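Local structure of histidine acid phosphatase (Bifidobacterium longum subsp. infantis, 6RXD) at residues T39-R44 with A393-A398; I133-S138 with N149-F154. The protein probably removes phosphate groups from inositol hexakisphosphate, other inositol polyphosphates and 2,3-bisphosphoglycerate, acting as a phytase of the histidine acid phosphatase family. One frame throughout, in Å; residues are numbered along the deposited sequence.

Contact 1: T39-R44 with A393-A398; sequences TESMAR and ATFRFA
Arg396 reaches Glu40 on the neighbouring strand and spends both end nitrogens on one carboxylate oxygen. NH1 lies 2.9 Å and NH2 3.0 Å from Glu40 OE1, NH2 nearly in line with the C-O bond and NH1 on the anti side. OE1 stays near the guanidinium plane, although the carboxylate is turned 38° against it. Glu40 CG stands between backbone N and carbonyl carbon (chi1 62°), and the extended chain beyond it lifts the acid off the strand to meet this pair. Arg396 NH1 also bonds to Ser41 O at 3.2 Å; Arg396 N reaches the same oxygen from the opposite face of its carbonyl. Thr394 CG2 covers one face of the guanidinium, and Asp377 of helix 372-386 forms a second salt bridge to NH2. A leucine in place of Arg396 would probably leave Glu40, buried here, and Asp377 without their shared positive mate and Ser41 O with one bond fewer.

The backbones form a parallel ladder in the central sheet of the histidine phosphatase fold, ending at Arg44, the first residue of the family's RHG signature. Its bonds alternate in direction from Thr394 N to Thr39 O through to Ala398 N to Ala43 O, 2.8 Å.

On the sheet face of Ser41, Phe395 and Phe397, a water donates to Arg396 O and bonds Ser41 OG at 2.6 Å while resting over the Phe397 ring, toward its rim. Ser41 OG also lies at the ring edge of Phe395, 3.3 Å from CD1.

The bent chain of Met42 brings SD to 4.1 Å from Ala398 CB.

Contact 2: I133-S138 with N149-F154; sequences IAYQSS and NFEKGF
Tyr135 and Ile133 meet Phe150, Glu151 and Phe154 inside a beta-alpha-beta crossover: strand 132-137 leads into helix 141-157, which packs back over the sheet before the chain enters the parallel strand 181-183. The axes of strand 133-137 and helix 149-154 come within 11.0 Å of each other and are nearly antiparallel, at 156°, and side chains fill the interval. Tyr135, on the middle of the strand, is the chief bridge. Its CG is anti to the carbonyl carbon (chi1 -76°), which sends the ring out to the helix. There the ring edge meets Phe150, with CE1 3.8 Å from Phe150 CD2, and the two side chains cross at a slant.

Glu151 lies over a face of the same ring. Its extended chain passes CG by the phenol end, 3.8 Å from Tyr135 CZ, and carries OE1 back to 3.7 Å from Tyr135 CE2, the carboxylate plane inclined 51° to the ring. Glu151 binds zinc in another structure of this protein, but no metal occupies that site here; the Glu151 chain that packs on the tyrosine thus belongs to a zinc ligand, and Asp180 of the same site lies close by.

The phenol oxygen comes down on the helix backbone, Tyr135 OH being 3.7 Å from Glu151 CA. One turn on from Phe150, Phe154 and Ile133 come together from opposite directions. The methyl CD1 of Ile133 settles at the far end of that ring, 3.7 Å from Phe154 CE2.

Overall arrangement
Contacts 1 and 2 share one sheet, their centres 8 Å apart, because strands 391-398 and 132-137 are neighbours in it. Phe395 joins them through its backbone: Phe395 N lies 2.8 Å from Ala134 O and Phe395 O 2.8 Å from Gln136 N, both probable hydrogen bonds. Phe150 of helix 141-157 packs on the sheet face shared by Phe395 and Phe397, meeting Phe397 edge-to-face with Phe150 CG 3.3 Å from Phe397 CZ. Both strands of contact 1 probably run to the catalytic end of the sheet, as in relatives: RHG starts at Arg44, and His399, opening the HAE motif after Ala398, is hydrogen-bonded through NE2 to Ser138 OG. Zinc-site Glu151 is about 7 Å from Phe397, side chain to side chain.

Contact 1: T39-R44 with A393-A398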
# COMPACT_ATOMS: atom_id res chain seq x y z
N THR A 39 -21.55 5.47 -1.96
CA THR A 39 -20.22 5.13 -2.48
C THR A 39 -19.29 4.79 -1.32
O THR A 39 -19.55 5.20 -0.19
CB THR A 39 -19.63 6.26 -3.34
OG1 THR A 39 -18.43 5.80 -3.98
CG2 THR A 39 -19.32 7.50 -2.49
N GLU A 40 -18.23 4.04 -1.57
CA GLU A 40 -17.31 3.72 -0.47
C GLU A 40 -15.94 3.36 -0.99
O GLU A 40 -15.77 3.07 -2.17
CB GLU A 40 -17.86 2.57 0.38
CG GLU A 40 -18.03 1.28 -0.38
CD GLU A 40 -18.47 0.15 0.51
OE1 GLU A 40 -18.06 0.12 1.69
OE2 GLU A 40 -19.24 -0.70 0.03
N SER A 41 -14.97 3.37 -0.09
CA SER A 41 -13.58 3.18 -0.51
C SER A 41 -12.75 2.57 0.59
O SER A 41 -13.09 2.64 1.78
CB SER A 41 -12.98 4.53 -0.88
OG SER A 41 -12.77 5.29 0.29
N MET A 42 -11.63 1.97 0.20
CA MET A 42 -10.54 1.76 1.15
C MET A 42 -9.27 2.07 0.38
O MET A 42 -9.07 1.57 -0.73
CB MET A 42 -10.52 0.33 1.70
CG MET A 42 -9.45 0.09 2.78
SD MET A 42 -7.78 -0.24 2.13
CE MET A 42 -8.02 -1.86 1.38
N ALA A 43 -8.43 2.90 0.97
CA ALA A 43 -7.18 3.30 0.34
C ALA A 43 -6.02 3.10 1.29
O ALA A 43 -6.12 3.36 2.49
CB ALA A 43 -7.25 4.78 -0.08
N ARG A 44 -4.90 2.63 0.73
CA ARG A 44 -3.64 2.61 1.44
C ARG A 44 -3.15 4.04 1.63
O ARG A 44 -3.49 4.93 0.85
CB ARG A 44 -2.63 1.82 0.60
CG ARG A 44 -1.25 1.69 1.22
CD ARG A 44 -0.26 1.06 0.25
NE ARG A 44 1.04 0.91 0.90
CZ ARG A 44 2.15 0.61 0.25
NH1 ARG A 44 2.14 0.45 -1.07
NH2 ARG A 44 3.28 0.49 0.93
N ALA A 393 -21.64 7.72 2.25
CA ALA A 393 -20.28 7.32 1.87
C ALA A 393 -19.46 6.91 3.07
O ALA A 393 -19.58 7.49 4.15
CB ALA A 393 -19.58 8.46 1.10
N THR A 394 -18.60 5.91 2.87
CA THR A 394 -17.64 5.53 3.89
C THR A 394 -16.29 5.52 3.22
O THR A 394 -16.06 4.74 2.29
CB THR A 394 -17.96 4.14 4.47
OG1 THR A 394 -19.32 4.12 4.94
CG2 THR A 394 -17.03 3.82 5.63
N PHE A 395 -15.40 6.42 3.65
CA PHE A 395 -14.05 6.53 3.09
C PHE A 395 -13.05 6.03 4.13
O PHE A 395 -12.93 6.61 5.22
CB PHE A 395 -13.73 7.98 2.71
CG PHE A 395 -14.63 8.56 1.64
CD1 PHE A 395 -14.84 7.88 0.45
CD2 PHE A 395 -15.25 9.78 1.83
CE1 PHE A 395 -15.66 8.43 -0.55
CE2 PHE A 395 -16.07 10.33 0.85
CZ PHE A 395 -16.28 9.65 -0.34
N ARG A 396 -12.33 4.96 3.80
CA ARG A 396 -11.45 4.27 4.76
C ARG A 396 -10.00 4.37 4.32
O ARG A 396 -9.71 4.32 3.12
CB ARG A 396 -11.80 2.78 4.84
CG ARG A 396 -13.25 2.44 5.17
CD ARG A 396 -13.48 0.97 4.89
NE ARG A 396 -14.85 0.52 5.13
CZ ARG A 396 -15.82 0.56 4.22
NH1 ARG A 396 -15.58 1.03 3.00
NH2 ARG A 396 -17.03 0.11 4.53
N PHE A 397 -9.10 4.48 5.31
CA PHE A 397 -7.68 4.68 5.05
C PHE A 397 -6.85 3.73 5.88
O PHE A 397 -7.03 3.63 7.09
CB PHE A 397 -7.30 6.14 5.33
CG PHE A 397 -8.05 7.09 4.46
CD1 PHE A 397 -7.53 7.49 3.24
CD2 PHE A 397 -9.34 7.49 4.81
CE1 PHE A 397 -8.25 8.32 2.40
CE2 PHE A 397 -10.08 8.31 3.97
CZ PHE A 397 -9.54 8.73 2.77
N ALA A 398 -5.95 3.00 5.22
CA ALA A 398 -5.27 1.88 5.86
C ALA A 398 -3.91 1.61 5.24
O ALA A 398 -3.16 2.54 4.96
CB ALA A 398 -6.17 0.63 5.83
O HOH W 1 -10.37 5.84 0.96

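Contact 2: I133-S138 with N149-F154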
# COMPACT_ATOMS: atom_id res chain seq x y z
N ILE A 133 -21.25 11.65 5.67
CA ILE A 133 -20.04 10.98 5.19
C ILE A 133 -19.26 10.44 6.38
O ILE A 133 -19.03 11.17 7.36
CB ILE A 133 -19.16 11.98 4.43
CG1 ILE A 133 -19.87 12.49 3.17
CG2 ILE A 133 -17.80 11.37 4.07
CD1 ILE A 133 -19.12 13.60 2.44
N ALA A 134 -18.85 9.18 6.33
CA ALA A 134 -18.04 8.61 7.42
C ALA A 134 -16.61 8.44 6.97
O ALA A 134 -16.35 7.78 5.97
CB ALA A 134 -18.62 7.26 7.86
N TYR A 135 -15.68 9.04 7.71
CA TYR A 135 -14.25 8.86 7.46
C TYR A 135 -13.71 7.89 8.49
O TYR A 135 -14.01 8.01 9.68
CB TYR A 135 -13.52 10.20 7.60
CG TYR A 135 -13.69 11.14 6.42
CD1 TYR A 135 -12.98 10.94 5.25
CD2 TYR A 135 -14.56 12.22 6.49
CE1 TYR A 135 -13.12 11.78 4.17
CE2 TYR A 135 -14.71 13.08 5.40
CZ TYR A 135 -13.98 12.85 4.25
OH TYR A 135 -14.11 13.68 3.16
N GLN A 136 -12.91 6.92 8.05
CA GLN A 136 -12.34 5.94 8.97
C GLN A 136 -10.88 5.72 8.68
O GLN A 136 -10.45 5.81 7.54
CB GLN A 136 -13.07 4.60 8.85
CG GLN A 136 -14.55 4.67 9.18
CD GLN A 136 -15.24 3.32 9.09
OE1 GLN A 136 -14.62 2.31 8.74
NE2 GLN A 136 -16.53 3.30 9.39
N SER A 137 -10.12 5.43 9.74
CA SER A 137 -8.75 4.97 9.56
C SER A 137 -8.42 3.85 10.54
O SER A 137 -9.19 3.56 11.44
CB SER A 137 -7.75 6.13 9.68
OG SER A 137 -7.21 6.19 10.97
N SER A 138 -7.26 3.21 10.34
CA SER A 138 -6.81 2.17 11.24
C SER A 138 -6.45 2.77 12.60
O SER A 138 -6.40 2.05 13.60
CB SER A 138 -5.56 1.51 10.66
OG SER A 138 -4.53 2.48 10.52
N ASN A 149 -5.70 14.46 3.94
CA ASN A 149 -5.48 15.05 2.63
C ASN A 149 -6.60 14.74 1.64
O ASN A 149 -6.98 15.59 0.83
CB ASN A 149 -4.11 14.65 2.08
CG ASN A 149 -2.98 15.42 2.75
OD1 ASN A 149 -2.79 16.60 2.46
ND2 ASN A 149 -2.25 14.77 3.64
N PHE A 150 -7.12 13.52 1.69
CA PHE A 150 -8.28 13.14 0.88
C PHE A 150 -9.43 14.07 1.25
O PHE A 150 -10.14 14.59 0.37
CB PHE A 150 -8.63 11.68 1.19
CG PHE A 150 -9.89 11.16 0.51
CD1 PHE A 150 -9.81 10.20 -0.49
CD2 PHE A 150 -11.15 11.59 0.92
CE1 PHE A 150 -10.96 9.69 -1.09
CE2 PHE A 150 -12.30 11.10 0.32
CZ PHE A 150 -12.21 10.15 -0.68
N GLU A 151 -9.64 14.27 2.54
CA GLU A 151 -10.72 15.11 3.03
C GLU A 151 -10.58 16.56 2.53
O GLU A 151 -11.56 17.17 2.09
CB GLU A 151 -10.78 15.06 4.56
CG GLU A 151 -11.87 15.93 5.17
CD GLU A 151 -11.93 15.81 6.68
OE1 GLU A 151 -13.05 15.82 7.22
OE2 GLU A 151 -10.86 15.72 7.32
N LYS A 152 -9.36 17.08 2.56
CA LYS A 152 -9.09 18.42 2.04
C LYS A 152 -9.40 18.53 0.55
O LYS A 152 -10.02 19.50 0.12
CB LYS A 152 -7.63 18.78 2.30
CG LYS A 152 -7.24 20.17 1.86
CD LYS A 152 -5.83 20.47 2.31
CE LYS A 152 -5.60 19.96 3.73
NZ LYS A 152 -4.26 20.32 4.27
N GLY A 153 -8.96 17.54 -0.22
CA GLY A 153 -9.24 17.53 -1.65
C GLY A 153 -10.72 17.42 -1.95
O GLY A 153 -11.23 18.10 -2.84
N PHE A 154 -11.40 16.54 -1.22
CA PHE A 154 -12.83 16.35 -1.39
C PHE A 154 -13.57 17.66 -1.11
O PHE A 154 -14.47 18.06 -1.86
CB PHE A 154 -13.32 15.25 -0.44
CG PHE A 154 -14.77 14.87 -0.62
CD1 PHE A 154 -15.11 13.74 -1.35
CD2 PHE A 154 -15.78 15.61 -0.01
CE1 PHE A 154 -16.44 13.37 -1.50
CE2 PHE A 154 -17.11 15.25 -0.16
CZ PHE A 154 -17.44 14.12 -0.91